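Long-range contacts in ABC-type branched-chain amino acid transport systems periplasmic component-like protein (Thermomonospora curvata, PDB 4N03), which binds palmitic acid and is probably the fatty-acid-binding component of an ABC transporter, a member of the leucine-binding protein family: residues T147-W158 with F390-P401; M284-A295 with L307-Y315. All blocks are in the same frame, centred on the assembly; numbering follows the deposited sequence. Where two conformers were deposited one is given.

Contact 1: T147-W158 with F390-P401. With PLM (palmitic acid), chain B.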
# COMPACT_ATOMS: atom_id res chain seq x y z
N THR A 147 -3.54 -2.41 8.17
CA THR A 147 -3.04 -3.68 7.70
C THR A 147 -4.11 -4.45 6.96
O THR A 147 -5.30 -4.18 7.08
CB THR A 147 -2.45 -4.48 8.87
OG1 THR A 147 -3.36 -4.52 9.96
CG2 THR A 147 -1.16 -3.86 9.30
N TYR A 148 -3.68 -5.45 6.19
CA TYR A 148 -4.58 -6.13 5.28
C TYR A 148 -5.74 -6.81 5.94
O TYR A 148 -6.84 -6.92 5.43
CB TYR A 148 -3.83 -7.17 4.47
CG TYR A 148 -2.92 -6.62 3.43
CD1 TYR A 148 -3.34 -5.67 2.47
CD2 TYR A 148 -1.61 -7.00 3.38
CE1 TYR A 148 -2.48 -5.19 1.50
CE2 TYR A 148 -0.76 -6.53 2.39
CZ TYR A 148 -1.20 -5.62 1.44
OH TYR A 148 -0.40 -5.10 0.44
N ASP A 149 -5.47 -7.43 7.11
CA ASP A 149 -6.49 -8.08 7.93
C ASP A 149 -7.59 -7.13 8.35
O ASP A 149 -8.75 -7.42 8.18
CB ASP A 149 -5.90 -8.86 9.10
CG ASP A 149 -4.90 -8.13 9.96
OD1 ASP A 149 -4.62 -6.93 9.73
OD2 ASP A 149 -4.37 -8.81 10.89
N VAL A 150 -7.19 -5.98 8.89
CA VAL A 150 -8.15 -4.97 9.27
C VAL A 150 -8.98 -4.51 8.08
O VAL A 150 -10.19 -4.34 8.22
CB VAL A 150 -7.40 -3.77 9.90
CG1 VAL A 150 -8.26 -2.50 10.01
CG2 VAL A 150 -6.86 -4.18 11.27
N ASP A 151 -8.39 -4.34 6.89
CA ASP A 151 -9.18 -3.99 5.72
C ASP A 151 -10.23 -5.05 5.40
O ASP A 151 -11.35 -4.69 5.06
CB ASP A 151 -8.32 -3.77 4.48
CG ASP A 151 -7.59 -2.45 4.47
OD1 ASP A 151 -7.98 -1.51 5.17
OD2 ASP A 151 -6.62 -2.39 3.66
N MSE A 152 -9.89 -6.35 5.45
CA MSE A 152 -10.89 -7.36 5.20
C MSE A 152 -11.93 -7.44 6.30
O MSE A 152 -13.07 -7.72 6.01
CB MSE A 152 -10.24 -8.74 5.01
CG MSE A 152 -9.44 -8.86 3.70
SE MSE A 152 -10.58 -8.77 2.14
CE MSE A 152 -10.32 -7.02 1.63
N ILE A 153 -11.56 -7.19 7.54
CA ILE A 153 -12.58 -7.20 8.60
C ILE A 153 -13.60 -6.10 8.36
O ILE A 153 -14.81 -6.31 8.37
CB ILE A 153 -11.90 -7.06 9.97
CG1 ILE A 153 -11.08 -8.33 10.29
CG2 ILE A 153 -12.96 -6.87 11.04
CD1 ILE A 153 -10.09 -8.13 11.41
N ASN A 154 -13.09 -4.88 8.13
CA ASN A 154 -13.96 -3.75 7.77
C ASN A 154 -14.79 -4.07 6.54
O ASN A 154 -15.98 -3.83 6.50
CB ASN A 154 -13.16 -2.48 7.60
CG ASN A 154 -12.76 -1.82 8.90
OD1 ASN A 154 -13.48 -1.88 9.89
ND2 ASN A 154 -11.62 -1.16 8.91
N GLY A 155 -14.14 -4.62 5.51
CA GLY A 155 -14.84 -4.91 4.29
C GLY A 155 -15.92 -5.95 4.38
O GLY A 155 -17.00 -5.83 3.82
N VAL A 156 -15.68 -7.04 5.14
CA VAL A 156 -16.70 -8.05 5.38
C VAL A 156 -17.84 -7.49 6.21
O VAL A 156 -19.00 -7.76 5.94
CB VAL A 156 -16.10 -9.33 5.97
CG1 VAL A 156 -17.19 -10.30 6.39
CG2 VAL A 156 -15.13 -9.95 4.95
N GLN A 157 -17.51 -6.70 7.23
CA GLN A 157 -18.58 -6.07 8.00
C GLN A 157 -19.44 -5.20 7.09
O GLN A 157 -20.65 -5.15 7.19
CB GLN A 157 -18.02 -5.25 9.13
CG GLN A 157 -19.10 -4.59 10.00
CD GLN A 157 -19.90 -5.60 10.79
OE1 GLN A 157 -19.45 -6.09 11.83
NE2 GLN A 157 -21.07 -5.95 10.31
N TRP A 158 -18.80 -4.48 6.15
CA TRP A 158 -19.51 -3.67 5.17
C TRP A 158 -20.39 -4.51 4.27
O TRP A 158 -21.55 -4.17 4.05
CB TRP A 158 -18.52 -2.86 4.35
CG TRP A 158 -19.12 -2.01 3.26
CD1 TRP A 158 -19.70 -0.80 3.39
CD2 TRP A 158 -19.17 -2.35 1.88
NE1 TRP A 158 -20.10 -0.34 2.16
CE2 TRP A 158 -19.82 -1.28 1.22
CE3 TRP A 158 -18.74 -3.44 1.14
CZ2 TRP A 158 -20.03 -1.27 -0.15
CZ3 TRP A 158 -18.95 -3.42 -0.25
CH2 TRP A 158 -19.59 -2.34 -0.86
N PHE A 390 -14.01 4.16 7.49
CA PHE A 390 -14.66 3.79 8.73
C PHE A 390 -13.87 2.71 9.44
O PHE A 390 -13.19 1.92 8.84
CB PHE A 390 -16.10 3.33 8.50
CG PHE A 390 -16.21 2.01 7.77
CD1 PHE A 390 -16.08 1.97 6.40
CD2 PHE A 390 -16.33 0.79 8.45
CE1 PHE A 390 -16.11 0.77 5.72
CE2 PHE A 390 -16.34 -0.43 7.76
CZ PHE A 390 -16.20 -0.41 6.39
N GLU A 391 -14.03 2.68 10.76
CA GLU A 391 -13.53 1.63 11.61
C GLU A 391 -14.68 0.90 12.24
O GLU A 391 -15.37 1.46 13.08
CB GLU A 391 -12.62 2.24 12.66
CG GLU A 391 -12.09 1.22 13.66
CD GLU A 391 -11.15 1.81 14.68
OE1 GLU A 391 -10.87 3.04 14.67
OE2 GLU A 391 -10.62 0.98 15.44
N SER A 392 -14.95 -0.29 11.78
CA SER A 392 -15.95 -1.13 12.45
C SER A 392 -15.56 -1.48 13.87
O SER A 392 -14.40 -1.54 14.18
CB SER A 392 -16.22 -2.40 11.67
OG SER A 392 -15.12 -3.28 11.62
N GLU A 393 -16.55 -1.68 14.72
CA GLU A 393 -16.29 -2.24 16.06
C GLU A 393 -15.55 -3.55 15.98
O GLU A 393 -14.67 -3.83 16.78
CB GLU A 393 -17.57 -2.38 16.86
CG GLU A 393 -18.18 -1.05 17.26
CD GLU A 393 -17.27 -0.15 18.07
OE1 GLU A 393 -16.77 -0.57 19.15
OE2 GLU A 393 -17.04 1.01 17.64
N LEU A 394 -15.91 -4.35 15.00
CA LEU A 394 -15.29 -5.59 14.77
C LEU A 394 -13.78 -5.43 14.58
O LEU A 394 -12.97 -6.16 15.16
CB LEU A 394 -15.98 -6.20 13.55
CG LEU A 394 -15.65 -7.63 13.21
CD1 LEU A 394 -16.04 -8.59 14.30
CD2 LEU A 394 -16.33 -8.05 11.91
N ALA A 395 -13.39 -4.48 13.72
CA ALA A 395 -11.98 -4.21 13.53
C ALA A 395 -11.30 -3.55 14.73
O ALA A 395 -10.14 -3.78 14.98
CB ALA A 395 -11.76 -3.35 12.30
N LYS A 396 -12.05 -2.71 15.44
CA LYS A 396 -11.50 -2.01 16.58
C LYS A 396 -11.08 -3.00 17.68
O LYS A 396 -10.09 -2.76 18.32
CB LYS A 396 -12.57 -1.11 17.18
CG LYS A 396 -12.12 -0.22 18.34
CD LYS A 396 -13.29 0.74 18.64
CE LYS A 396 -13.01 1.81 19.64
NZ LYS A 396 -14.31 2.47 19.96
N ASN A 397 -11.83 -4.09 17.89
CA ASN A 397 -11.59 -5.01 18.97
C ASN A 397 -10.69 -6.17 18.58
O ASN A 397 -10.25 -6.92 19.44
CB ASN A 397 -12.91 -5.50 19.58
CG ASN A 397 -13.74 -4.37 20.16
OD1 ASN A 397 -13.22 -3.33 20.55
ND2 ASN A 397 -15.01 -4.56 20.21
N TYR A 398 -10.44 -6.34 17.29
CA TYR A 398 -9.60 -7.38 16.76
C TYR A 398 -8.18 -7.20 17.25
O TYR A 398 -7.66 -6.10 17.37
CB TYR A 398 -9.59 -7.23 15.23
CG TYR A 398 -8.60 -8.11 14.49
CD1 TYR A 398 -8.69 -9.50 14.44
CD2 TYR A 398 -7.55 -7.54 13.80
CE1 TYR A 398 -7.81 -10.25 13.74
CE2 TYR A 398 -6.68 -8.27 13.08
CZ TYR A 398 -6.78 -9.64 13.03
OH TYR A 398 -5.92 -10.42 12.35
N GLN A 399 -7.55 -8.35 17.58
CA GLN A 399 -6.16 -8.42 17.98
C GLN A 399 -5.25 -8.56 16.80
O GLN A 399 -5.27 -9.57 16.11
CB GLN A 399 -5.95 -9.60 18.93
CG GLN A 399 -6.82 -9.62 20.13
CD GLN A 399 -6.63 -8.38 20.95
OE1 GLN A 399 -5.61 -8.29 21.66
NE2 GLN A 399 -7.55 -7.43 20.89
N VAL A 400 -4.46 -7.52 16.53
CA VAL A 400 -3.65 -7.49 15.33
C VAL A 400 -2.32 -8.16 15.68
O VAL A 400 -1.64 -7.74 16.62
CB VAL A 400 -3.43 -6.05 14.83
CG1 VAL A 400 -2.59 -6.07 13.59
CG2 VAL A 400 -4.77 -5.38 14.56
N PRO A 401 -1.90 -9.18 14.93
CA PRO A 401 -0.61 -9.80 15.22
C PRO A 401 0.55 -8.89 14.89
O PRO A 401 0.43 -8.01 13.98
CB PRO A 401 -0.60 -11.06 14.33
CG PRO A 401 -1.50 -10.68 13.21
CD PRO A 401 -2.58 -9.85 13.82
C1 PLM B . 1.96 -6.80 -1.19
O1 PLM B . 1.72 -6.37 -0.03
O2 PLM B . 2.88 -7.58 -1.49
C2 PLM B . 1.18 -6.19 -2.33
C3 PLM B . 1.87 -4.80 -2.70
C4 PLM B . 1.07 -3.98 -3.68
C5 PLM B . 1.76 -2.71 -4.06
C6 PLM B . 1.01 -1.72 -4.98
C7 PLM B . 0.24 -0.71 -4.15
C8 PLM B . -0.68 0.20 -4.91
C9 PLM B . -1.21 1.40 -4.14
CA PLM B . -2.54 1.16 -3.39
CB PLM B . -2.77 2.38 -2.41
CC PLM B . -3.03 1.90 -0.95
CD PLM B . -2.74 2.93 0.11
CE PLM B . -2.94 2.51 1.56
CF PLM B . -2.05 3.33 2.50
CG PLM B . -2.65 4.66 2.93
O HOH W 1 -18.65 -4.19 13.77
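Asn154 and Ser392 carry one polar grip of this contact. The carboxamide oxygen OD1 of Asn154 accepts two bonds from one residue, 2.9 Å from Ser392 N and 2.8 Å from Ser392 OG, the hydroxyl donor lying nearer the carbonyl plane. As the N-cap of helix 393-397, Ser392 in turn accepts from Ala395 N through OG, at 3.0 Å, so Asn154 positions the capping residue. ND2 of Asn154 donates to Arg368 O and Thr370 OG1, which fixes the amide's flip. Nearer the start of helix 148-158, Tyr398 OH donates to Asp149 OD2 over 2.7 Å, reaching it from above the carboxylate plane, with ring and carboxylate nearly perpendicular (87°). With CG set between N and the carbonyl carbon (chi1 50°), Asp149 turns OD1 back to take Thr147 OG1 and Val150 N. A water links Gln157 OE1 to Leu394 N.

Between the two polar groups lies apolar packing. Ile153 CD1 sits over the centre of one face of the Tyr398 ring, 3.5 Å from its centroid, a CH-pi contact, while its CG2 branch presses on Leu394 CG at 3.5 Å. Val150 CG2 touches Val400 CG2. Towards Trp158, the edge of the Phe390 ring meets Asn154 O, its CZ also reaching Trp158 CB.

Helices 148-158 and 393-397 run roughly antiparallel (154°), 8.6 Å apart, and the pairing lays the C-terminal segment 390-401 along one lobe of a periplasmic-binding-protein fold. Tyr148 of helix 148-158 donates through OH to palmitic acid O1 at 2.5 Å, supplying part of the carboxyl site.

Contact 2: M284-A295 with L307-Y315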
# COMPACT_ATOMS: atom_id res chain seq x y z
N MSE A 284 -7.93 9.44 -6.13
CA MSE A 284 -7.64 10.78 -6.71
C MSE A 284 -8.87 11.61 -6.95
O MSE A 284 -8.76 12.78 -7.28
CB MSE A 284 -6.77 10.60 -7.94
CG MSE A 284 -5.44 9.96 -7.56
SE MSE A 284 -3.91 11.10 -7.83
CE MSE A 284 -4.48 12.64 -6.80
N SER A 285 -10.05 11.03 -6.85
CA SER A 285 -11.33 11.71 -6.97
C SER A 285 -11.87 12.26 -5.67
O SER A 285 -12.89 12.93 -5.66
CB SER A 285 -12.33 10.76 -7.58
OG SER A 285 -12.49 9.66 -6.71
N ALA A 286 -11.21 11.97 -4.55
CA ALA A 286 -11.72 12.47 -3.28
C ALA A 286 -11.73 14.00 -3.23
O ALA A 286 -10.80 14.65 -3.71
CB ALA A 286 -10.88 11.94 -2.14
N ASP A 287 -12.70 14.53 -2.53
CA ASP A 287 -12.89 15.99 -2.45
C ASP A 287 -12.03 16.55 -1.32
O ASP A 287 -12.54 16.91 -0.26
CB ASP A 287 -14.37 16.32 -2.25
CG ASP A 287 -14.65 17.80 -2.29
OD1 ASP A 287 -13.80 18.54 -2.82
OD2 ASP A 287 -15.71 18.18 -1.78
N LEU A 288 -10.73 16.58 -1.56
CA LEU A 288 -9.75 17.11 -0.61
C LEU A 288 -8.81 18.04 -1.36
O LEU A 288 -8.33 17.68 -2.41
CB LEU A 288 -8.96 15.97 0.00
CG LEU A 288 -9.70 14.96 0.88
CD1 LEU A 288 -8.79 13.81 1.23
CD2 LEU A 288 -10.26 15.52 2.17
N PRO A 289 -8.52 19.20 -0.79
CA PRO A 289 -7.65 20.15 -1.51
C PRO A 289 -6.28 19.61 -1.87
O PRO A 289 -5.80 19.83 -2.97
CB PRO A 289 -7.54 21.34 -0.54
CG PRO A 289 -8.76 21.25 0.29
CD PRO A 289 -9.11 19.82 0.41
N ALA A 290 -5.67 18.80 -1.00
CA ALA A 290 -4.34 18.29 -1.31
C ALA A 290 -4.39 17.26 -2.42
O ALA A 290 -3.43 17.12 -3.16
CB ALA A 290 -3.67 17.70 -0.09
N ILE A 291 -5.51 16.52 -2.50
CA ILE A 291 -5.68 15.54 -3.58
C ILE A 291 -5.80 16.25 -4.93
O ILE A 291 -5.17 15.85 -5.89
CB ILE A 291 -6.92 14.67 -3.32
CG1 ILE A 291 -6.67 13.72 -2.18
CG2 ILE A 291 -7.38 13.91 -4.55
CD1 ILE A 291 -5.80 12.49 -2.44
N LYS A 292 -6.64 17.28 -4.97
CA LYS A 292 -6.81 18.08 -6.20
C LYS A 292 -5.48 18.72 -6.65
O LYS A 292 -5.11 18.69 -7.84
CB LYS A 292 -7.89 19.12 -5.95
CG LYS A 292 -9.28 18.55 -5.80
CD LYS A 292 -10.35 19.58 -5.44
CE LYS A 292 -11.62 18.91 -4.96
NZ LYS A 292 -12.30 18.10 -6.02
N LYS A 293 -4.75 19.27 -5.71
CA LYS A 293 -3.44 19.85 -6.00
C LYS A 293 -2.46 18.82 -6.55
O LYS A 293 -1.70 19.08 -7.50
CB LYS A 293 -2.91 20.55 -4.77
CG LYS A 293 -1.57 21.25 -4.89
CD LYS A 293 -1.18 21.91 -3.56
CE LYS A 293 -0.04 22.89 -3.76
NZ LYS A 293 0.27 23.64 -2.51
N LEU A 294 -2.45 17.63 -5.94
CA LEU A 294 -1.60 16.54 -6.40
C LEU A 294 -1.98 16.10 -7.81
O LEU A 294 -1.14 15.85 -8.65
CB LEU A 294 -1.67 15.40 -5.39
CG LEU A 294 -0.97 14.11 -5.81
CD1 LEU A 294 0.49 14.34 -6.14
CD2 LEU A 294 -1.11 13.07 -4.72
N ALA A 295 -3.27 15.96 -8.06
CA ALA A 295 -3.73 15.55 -9.37
C ALA A 295 -3.20 16.51 -10.44
O ALA A 295 -2.71 16.08 -11.47
CB ALA A 295 -5.24 15.47 -9.41
N LEU A 307 -3.33 8.97 -13.75
CA LEU A 307 -3.47 9.11 -12.32
C LEU A 307 -4.03 7.81 -11.73
O LEU A 307 -4.84 7.15 -12.37
CB LEU A 307 -4.37 10.27 -11.95
CG LEU A 307 -3.84 11.65 -12.31
CD1 LEU A 307 -4.94 12.65 -12.14
CD2 LEU A 307 -2.66 12.04 -11.44
N ASP A 308 -3.62 7.43 -10.51
CA ASP A 308 -4.11 6.24 -9.84
C ASP A 308 -3.83 6.39 -8.37
O ASP A 308 -3.24 7.37 -7.92
CB ASP A 308 -3.51 4.98 -10.46
CG ASP A 308 -2.03 4.82 -10.28
OD1 ASP A 308 -1.48 5.27 -9.25
OD2 ASP A 308 -1.40 4.19 -11.17
N SER A 309 -4.25 5.40 -7.59
CA SER A 309 -4.16 5.50 -6.14
C SER A 309 -2.71 5.32 -5.68
O SER A 309 -2.35 5.74 -4.59
CB SER A 309 -5.13 4.53 -5.51
OG SER A 309 -6.47 4.93 -5.78
N GLY A 310 -1.84 4.75 -6.53
CA GLY A 310 -0.43 4.71 -6.25
C GLY A 310 0.23 6.08 -6.23
O GLY A 310 1.19 6.32 -5.50
N VAL A 311 -0.28 7.02 -7.03
CA VAL A 311 0.21 8.39 -6.99
C VAL A 311 0.04 8.96 -5.57
O VAL A 311 0.94 9.59 -5.03
CB VAL A 311 -0.47 9.27 -8.07
CG1 VAL A 311 -0.02 10.73 -7.94
CG2 VAL A 311 -0.16 8.74 -9.47
N VAL A 312 -1.15 8.79 -5.02
CA VAL A 312 -1.42 9.26 -3.66
C VAL A 312 -0.46 8.61 -2.65
O VAL A 312 0.14 9.27 -1.83
CB VAL A 312 -2.90 8.98 -3.24
CG1 VAL A 312 -3.18 9.62 -1.90
CG2 VAL A 312 -3.86 9.53 -4.27
N ASN A 313 -0.30 7.30 -2.77
CA ASN A 313 0.56 6.55 -1.89
C ASN A 313 2.00 7.00 -1.94
O ASN A 313 2.65 7.18 -0.92
CB ASN A 313 0.46 5.05 -2.22
CG ASN A 313 1.31 4.19 -1.31
OD1 ASN A 313 1.16 4.21 -0.05
ND2 ASN A 313 2.14 3.44 -1.89
N GLY A 314 2.51 7.23 -3.17
CA GLY A 314 3.90 7.66 -3.25
C GLY A 314 4.09 9.07 -2.75
O GLY A 314 5.09 9.35 -2.09
N TYR A 315 3.21 10.00 -3.10
CA TYR A 315 3.37 11.36 -2.64
C TYR A 315 3.33 11.39 -1.11
O TYR A 315 4.11 12.07 -0.49
CB TYR A 315 2.25 12.22 -3.24
CG TYR A 315 2.56 13.70 -3.35
CD1 TYR A 315 3.49 14.14 -4.25
CD2 TYR A 315 1.92 14.58 -2.57
CE1 TYR A 315 3.73 15.53 -4.45
CE2 TYR A 315 2.15 15.95 -2.72
CZ TYR A 315 3.09 16.40 -3.62
OH TYR A 315 3.25 17.79 -3.81
O HOH W 2 -7.33 6.93 -7.56
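Leu294 lays its CD1 methyl over one face of the Tyr315 ring, 3.6 Å from the centroid and displaced toward the rim, a CH-pi contact. With CG opposite the backbone N (chi1 172°), the leucine points its two methyls at the helix across from it: CD2 lies 3.8 Å from Tyr315 CB, and CD1 also approaches Val311 CG1.

Selenomethionine Met284 fills the other end. In one of its two conformers, its bent chain slides past Val312, CG to CG2 3.7 Å, and brings SE to 3.9 Å from both Leu307 CD2 and Val311 CG1. Ile291 crosses Val312 at about a right angle, CD1 against CG1, and Ala295 CB rests on Leu307 CD1. No direct hydrogen bond joins the segments; a water bridges Met284 N and Ser309 OG, the latter in one of two conformers. Asp308 caps helix 309-315 by accepting from Val311 N through OD1, while its OD2 is bonded to Ser52.

The short helical segments 289-295 and 309-315 cross at 106°, 10.9 Å apart. Helix 47-66 packs beside the second of them, where Glu63 takes the Tyr315 hydroxyl and Tyr60 meets its ring edge-to-face; strand 383-390 touches Ser285 and Ala286, and palmitic acid touches Gly310.

In the fold
The centres of contacts 1 and 2 lie about 24 Å apart, with nearest atoms about 9 Å from each other and no touch between them. Along the chain 147-158 comes first, both segments of contact 2 follow, and 390-401 comes last, so contact 1 joins distant parts of the sequence and contact 2 two successive helices. Strand 383-390 relates them: it is an edge strand of the seven-stranded mixed sheet, touches 284-295, and ends at Phe390 in contact 1. One helix of each contact also reaches the palmitic acid, 148-158 at the carboxyl group and 309-315 through Gly310, consistent with a ligand held between two lobes as in other periplasmic binding proteins.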